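Local coordinates for protein GCN5-related N-acetyltransferase (Brucella melitensis biovar Abortus, PDB 4J3G) that probably transfers an acetyl group from acetyl-coenzyme A to an amine, perhaps the N-terminal alanine of a ribosomal protein, at residues 33-38 and 57-62; 52-57 and 169-174. All blocks are in the same frame, centred on the assembly; numbering follows the deposited sequence.

Both contacts lie in a single GNAT acetyltransferase domain, with centres about 18 Å apart, and they share Val57. Along the chain their segments alternate: 33-38, then 52-57 running straight into 57-62, and finally 169-174. Contact 1 joins the starts of helices 34-47 and 59-72, near the N-terminal end of the fold. Contact 2 ties the loop between those helices to the tip of the hairpin made by strands 160-171 and 174-184, at the far end of the seven-stranded mixed sheet. The chain thus runs from the mixed polar and aromatic contact 2, beside the second subunit, into the mainly apolar helix pair of contact 1, linking early and late parts of the sequence.

Contact 1 (33-38 and 57-62); sequences DLPALL and VDLENR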
loop_
_atom_site.group_PDB
_atom_site.type_symbol
_atom_site.label_atom_id
_atom_site.label_comp_id
_atom_site.label_asym_id
_atom_site.label_seq_id
_atom_site.Cartn_x
_atom_site.Cartn_y
_atom_site.Cartn_z
ATOM N N ASP A 33 3.618 -22.708 17.442
ATOM C CA ASP A 33 2.928 -22.853 16.159
ATOM C C ASP A 33 3.824 -22.466 14.993
ATOM O O ASP A 33 3.450 -22.641 13.825
ATOM C CB ASP A 33 1.693 -21.963 16.121
ATOM C CG ASP A 33 0.576 -22.431 17.071
ATOM O OD1 ASP A 33 0.347 -23.654 17.244
ATOM O OD2 ASP A 33 -0.120 -21.546 17.582
ATOM N N LEU A 34 5.005 -21.940 15.304
ATOM C CA LEU A 34 5.843 -21.375 14.289
ATOM C C LEU A 34 6.223 -22.379 13.162
ATOM O O LEU A 34 6.219 -22.003 12.007
ATOM C CB LEU A 34 7.082 -20.740 14.901
ATOM C CG LEU A 34 6.968 -19.307 15.416
ATOM C CD1 LEU A 34 8.285 -18.976 16.115
ATOM C CD2 LEU A 34 6.698 -18.332 14.299
ATOM N N PRO A 35 6.561 -23.661 13.495
ATOM C CA PRO A 35 6.841 -24.577 12.357
ATOM C C PRO A 35 5.669 -24.696 11.402
ATOM O O PRO A 35 5.868 -24.721 10.186
ATOM C CB PRO A 35 7.118 -25.915 13.051
ATOM C CG PRO A 35 7.719 -25.517 14.354
ATOM C CD PRO A 35 6.963 -24.281 14.787
ATOM N N ALA A 36 4.460 -24.767 11.949
ATOM C CA ALA A 36 3.251 -24.849 11.102
ATOM C C ALA A 36 3.039 -23.577 10.248
ATOM O O ALA A 36 2.747 -23.678 9.060
ATOM C CB ALA A 36 2.019 -25.151 11.937
ATOM N N LEU A 37 3.234 -22.412 10.848
ATOM C CA LEU A 37 3.091 -21.149 10.151
ATOM C C LEU A 37 4.092 -21.117 9.009
ATOM O O LEU A 37 3.736 -20.776 7.872
ATOM C CB LEU A 37 3.319 -19.968 11.063
ATOM C CG LEU A 37 2.429 -19.815 12.295
ATOM C CD1 LEU A 37 2.695 -18.482 12.965
ATOM C CD2 LEU A 37 0.950 -19.904 11.967
ATOM N N LEU A 38 5.339 -21.509 9.300
ATOM C CA LEU A 38 6.359 -21.515 8.268
ATOM C C LEU A 38 5.955 -22.371 7.082
ATOM O O LEU A 38 6.168 -21.973 5.890
ATOM C CB LEU A 38 7.685 -22.004 8.850
ATOM C CG LEU A 38 8.874 -22.150 7.862
ATOM C CD1 LEU A 38 9.263 -20.788 7.322
ATOM C CD2 LEU A 38 10.036 -22.837 8.562
ATOM N N VAL A 57 11.376 -18.610 3.092
ATOM C CA VAL A 57 11.944 -18.094 4.349
ATOM C C VAL A 57 12.193 -19.226 5.340
ATOM O O VAL A 57 11.813 -20.390 5.111
ATOM C CB VAL A 57 11.067 -16.969 4.994
ATOM C CG1 VAL A 57 10.858 -15.815 4.026
ATOM C CG2 VAL A 57 9.737 -17.507 5.486
ATOM N N ASP A 58 12.848 -18.877 6.444
ATOM C CA ASP A 58 13.212 -19.828 7.480
ATOM C C ASP A 58 12.485 -19.529 8.778
ATOM O O ASP A 58 11.738 -18.535 8.890
ATOM C CB ASP A 58 14.738 -19.881 7.665
ATOM C CG ASP A 58 15.353 -18.545 8.054
ATOM O OD1 ASP A 58 14.660 -17.617 8.501
ATOM O OD2 ASP A 58 16.584 -18.433 7.975
ATOM N N LEU A 59 12.657 -20.424 9.745
ATOM C CA LEU A 59 11.925 -20.346 10.977
ATOM C C LEU A 59 12.160 -18.994 11.668
ATOM O O LEU A 59 11.191 -18.371 12.162
ATOM C CB LEU A 59 12.311 -21.504 11.893
ATOM C CG LEU A 59 11.342 -21.751 13.040
ATOM C CD1 LEU A 59 9.980 -22.234 12.556
ATOM C CD2 LEU A 59 11.954 -22.804 13.976
ATOM N N GLU A 60 13.410 -18.513 11.625
ATOM C CA GLU A 60 13.782 -17.264 12.295
ATOM C C GLU A 60 13.007 -16.088 11.707
ATOM O O GLU A 60 12.610 -15.201 12.435
ATOM C CB GLU A 60 15.306 -17.020 12.202
ATOM C CG GLU A 60 15.824 -15.684 12.771
ATOM C CD GLU A 60 15.417 -15.395 14.235
ATOM O OE1 GLU A 60 15.305 -16.339 15.055
ATOM O OE2 GLU A 60 15.215 -14.197 14.574
ATOM N N ASN A 61 12.842 -16.078 10.382
ATOM C CA ASN A 61 12.053 -15.062 9.691
ATOM C C ASN A 61 10.625 -14.965 10.285
ATOM O O ASN A 61 10.143 -13.893 10.613
ATOM C CB ASN A 61 11.997 -15.381 8.199
ATOM C CG ASN A 61 11.166 -14.403 7.418
ATOM O OD1 ASN A 61 9.915 -14.473 7.414
ATOM N ND2 ASN A 61 11.836 -13.526 6.670
ATOM N N ARG A 62 9.982 -16.105 10.452
ATOM C CA ARG A 62 8.617 -16.129 10.969
ATOM C C ARG A 62 8.582 -15.793 12.455
ATOM O O ARG A 62 7.597 -15.271 12.947
ATOM C CB ARG A 62 7.985 -17.487 10.712
ATOM C CG ARG A 62 7.853 -17.826 9.231
ATOM C CD ARG A 62 6.863 -16.895 8.543
ATOM N NE ARG A 62 7.477 -15.656 8.065
ATOM C CZ ARG A 62 6.802 -14.614 7.623
ATOM N NH1 ARG A 62 7.442 -13.547 7.190
ATOM N NH2 ARG A 62 5.485 -14.637 7.610
#
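Asn61 OD1 takes two N-H groups from Arg62, the residue whose aliphatic stem lies against Leu38 and Leu34 of the other helix. Arg62 NE lies 2.8 Å and Arg62 NH1 2.7 Å from Asn61 OD1, side-on; the oxygen lies in the guanidinium plane and both donors in the amide's carbonyl plane, which fixes the rotation of the two flat groups against each other. The Arg62 chain bends at chi2 and chi3 (-66° and 87°), folding its head back while CG packs 3.8 Å from Leu38 CD1. Tyr41 and Trp65 add cation-pi contacts.

The contact joins the first two helices of the GNAT domain; Leu37 touches Val78 and Tyr88 of the sheet. Leucines, with Val57 and Pro35, fill most of the rest of the seam. Leu38, its CG turned opposite the backbone N (chi1 177°), sends CD1 to within 3.4 Å of Val57 O, and CD2 to 4.0 Å from Leu59 CD1. Leu34 CD2 meets Arg62 O at 3.5 Å. Asp58 suits the N-cap, since its OD1 accepts from Asn61 N at 3.0 Å. No hydrogen bond joins the two segments, although Asn42, further along helix 34-47, accepts from Val57 N. The bonds to Asn61 OD1 hold the Arg62 head to its own helix, leaving CB and CG to pack against the leucines.

Contact 2 (52-57 and 169-174); sequences WNETLV and GQKFGR
The contact belongs to the C-terminal beta hairpin of the GNAT fold, whose strands 160-171 and 174-184 are joined by a type I' turn from Lys171 to Arg174. Here the loop before helix 59-72 packs against the turn and the end of the first strand. The side chains of Glu54 and Lys171 run alongside each other, pointing opposite ways, CG to CG at 3.5 Å, so their charged ends are not paired: Glu54 OE2 and Lys171 NZ stay 6.5 Å apart.

Instead the carboxylate reads the backbone of the turn. Phe172 N donates to Glu54 OE2 at 2.9 Å, fairly straight at 160° but from well above the carboxylate plane. Glu54 OE1 accepts from two waters, one of which in turn accepts from Gly173 N while the other donates to Gln170 O. Phe172 and Gly173 have the positive phi values of a type I' turn, a conformation that glycine adopts easily. The Phe172 ring folds back so that Lys171 CG sits over its centre, 3.9 Å above one face.

The lysine is extended from CG onward, carrying NZ into a cluster of carbonyl oxygens: it bonds to Val45, Thr48 and Ile51 O and more weakly to Asn53 O. A long cationic chain suits a place where carbonyls from the end of helix 34-47 and the loop after it converge. Across the dimer interface, Glu98 of the second subunit accepts from Glu54 N and Thr55 OG1, and Phe100 of that subunit meets the Trp52 ring. On the Trp52 side, Gly169, having no side chain, lets the indole come close: in the conformer described, Trp52 CE3 and CZ3 both lie 3.6 Å from Gly169 CA.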
loop_
_atom_site.group_PDB
_atom_site.type_symbol
_atom_site.label_atom_id
_atom_site.label_comp_id
_atom_site.label_asym_id
_atom_site.label_seq_id
_atom_site.Cartn_x
_atom_site.Cartn_y
_atom_site.Cartn_z
ATOM N N TRP A 52 2.606 -12.615 -3.149
ATOM C CA TRP A 52 3.449 -12.216 -4.294
ATOM C C TRP A 52 4.876 -11.958 -3.843
ATOM O O TRP A 52 5.468 -10.880 -4.060
ATOM C CB TRP A 52 2.865 -11.002 -5.011
ATOM C CG TRP A 52 1.509 -11.271 -5.610
ATOM C CD1 TRP A 52 0.853 -12.457 -5.656
ATOM C CD2 TRP A 52 0.639 -10.305 -6.235
ATOM N NE1 TRP A 52 -0.380 -12.297 -6.274
ATOM C CE2 TRP A 52 -0.528 -10.982 -6.627
ATOM C CE3 TRP A 52 0.734 -8.940 -6.477
ATOM C CZ2 TRP A 52 -1.577 -10.340 -7.284
ATOM C CZ3 TRP A 52 -0.300 -8.309 -7.113
ATOM C CH2 TRP A 52 -1.445 -9.002 -7.498
ATOM N N ASN A 53 5.375 -12.929 -3.103
ATOM C CA ASN A 53 6.802 -13.128 -2.867
ATOM C C ASN A 53 7.145 -14.498 -3.453
ATOM O O ASN A 53 6.291 -15.376 -3.458
ATOM C CB ASN A 53 7.074 -13.203 -1.370
ATOM C CG ASN A 53 7.092 -11.838 -0.682
ATOM O OD1 ASN A 53 7.180 -10.793 -1.315
ATOM N ND2 ASN A 53 7.046 -11.862 0.642
ATOM N N GLU A 54 8.355 -14.664 -3.958
ATOM C CA GLU A 54 8.805 -15.944 -4.527
ATOM C C GLU A 54 9.891 -16.580 -3.656
ATOM O O GLU A 54 10.280 -17.737 -3.877
ATOM C CB GLU A 54 9.285 -15.764 -6.000
ATOM C CG GLU A 54 8.113 -15.659 -6.961
ATOM C CD GLU A 54 8.458 -15.246 -8.406
ATOM O OE1 GLU A 54 8.686 -14.037 -8.653
ATOM O OE2 GLU A 54 8.397 -16.107 -9.321
ATOM N N THR A 55 10.314 -15.873 -2.616
ATOM C CA THR A 55 11.479 -16.279 -1.856
ATOM C C THR A 55 11.068 -17.048 -0.624
ATOM O O THR A 55 10.328 -16.548 0.202
ATOM C CB THR A 55 12.297 -15.060 -1.433
ATOM O OG1 THR A 55 12.731 -14.367 -2.600
ATOM C CG2 THR A 55 13.541 -15.487 -0.626
ATOM N N LEU A 56 11.562 -18.280 -0.485
ATOM C CA LEU A 56 11.291 -19.076 0.729
ATOM C C LEU A 56 11.997 -18.465 1.932
ATOM O O LEU A 56 13.112 -17.925 1.818
ATOM C CB LEU A 56 11.790 -20.525 0.567
ATOM C CG LEU A 56 10.910 -21.473 -0.249
ATOM C CD1 LEU A 56 10.783 -20.979 -1.675
ATOM C CD2 LEU A 56 11.428 -22.900 -0.195
ATOM N N VAL A 57 11.376 -18.610 3.092
ATOM C CA VAL A 57 11.944 -18.094 4.349
ATOM C C VAL A 57 12.193 -19.226 5.340
ATOM O O VAL A 57 11.813 -20.390 5.111
ATOM C CB VAL A 57 11.067 -16.969 4.994
ATOM C CG1 VAL A 57 10.858 -15.815 4.026
ATOM C CG2 VAL A 57 9.737 -17.507 5.486
ATOM N N GLY A 169 1.573 -6.536 -9.911
ATOM C CA GLY A 169 2.424 -7.579 -9.352
ATOM C C GLY A 169 3.055 -8.418 -10.432
ATOM O O GLY A 169 2.645 -8.385 -11.578
ATOM N N GLN A 170 4.084 -9.146 -10.045
ATOM C CA GLN A 170 4.693 -10.101 -10.923
ATOM C C GLN A 170 5.052 -11.347 -10.121
ATOM O O GLN A 170 5.627 -11.250 -9.039
ATOM C CB GLN A 170 5.950 -9.524 -11.561
ATOM C CG GLN A 170 6.422 -10.374 -12.721
ATOM C CD GLN A 170 7.685 -9.846 -13.331
ATOM O OE1 GLN A 170 8.619 -9.450 -12.615
ATOM N NE2 GLN A 170 7.747 -9.862 -14.657
ATOM N N LYS A 171 4.747 -12.514 -10.683
ATOM C CA LYS A 171 5.174 -13.799 -10.086
ATOM C C LYS A 171 5.211 -14.866 -11.182
ATOM O O LYS A 171 4.384 -14.841 -12.045
ATOM C CB LYS A 171 4.208 -14.242 -9.001
ATOM C CG LYS A 171 4.801 -15.320 -8.114
ATOM C CD LYS A 171 3.942 -15.592 -6.892
ATOM C CE LYS A 171 4.567 -16.703 -6.064
ATOM N NZ LYS A 171 3.872 -16.980 -4.775
ATOM N N PHE A 172 6.178 -15.786 -11.111
ATOM C CA PHE A 172 6.302 -16.844 -12.104
ATOM C C PHE A 172 6.362 -16.273 -13.517
ATOM O O PHE A 172 5.836 -16.886 -14.492
ATOM C CB PHE A 172 5.124 -17.830 -11.997
ATOM C CG PHE A 172 4.946 -18.429 -10.635
ATOM C CD1 PHE A 172 6.037 -18.928 -9.897
ATOM C CD2 PHE A 172 3.686 -18.545 -10.114
ATOM C CE1 PHE A 172 5.840 -19.516 -8.654
ATOM C CE2 PHE A 172 3.476 -19.113 -8.862
ATOM C CZ PHE A 172 4.548 -19.599 -8.134
ATOM N N GLY A 173 6.945 -15.076 -13.636
ATOM C CA GLY A 173 7.103 -14.397 -14.913
ATOM C C GLY A 173 5.837 -13.770 -15.470
ATOM O O GLY A 173 5.829 -13.272 -16.593
ATOM N N ARG A 174 4.766 -13.764 -14.691
ATOM C CA ARG A 174 3.473 -13.263 -15.160
ATOM C C ARG A 174 3.168 -11.937 -14.500
ATOM O O ARG A 174 3.431 -11.799 -13.294
ATOM C CB ARG A 174 2.369 -14.241 -14.753
ATOM C CG ARG A 174 2.438 -15.557 -15.454
ATOM C CD ARG A 174 1.803 -16.648 -14.624
ATOM N NE ARG A 174 0.361 -16.459 -14.432
ATOM C CZ ARG A 174 -0.454 -17.422 -13.986
ATOM N NH1 ARG A 174 0.023 -18.644 -13.686
ATOM N NH2 ARG A 174 -1.745 -17.165 -13.833
HETATM O O HOH W 1 8.136 -13.291 -11.677
HETATM O O HOH W 2 7.716 -12.115 -6.893
#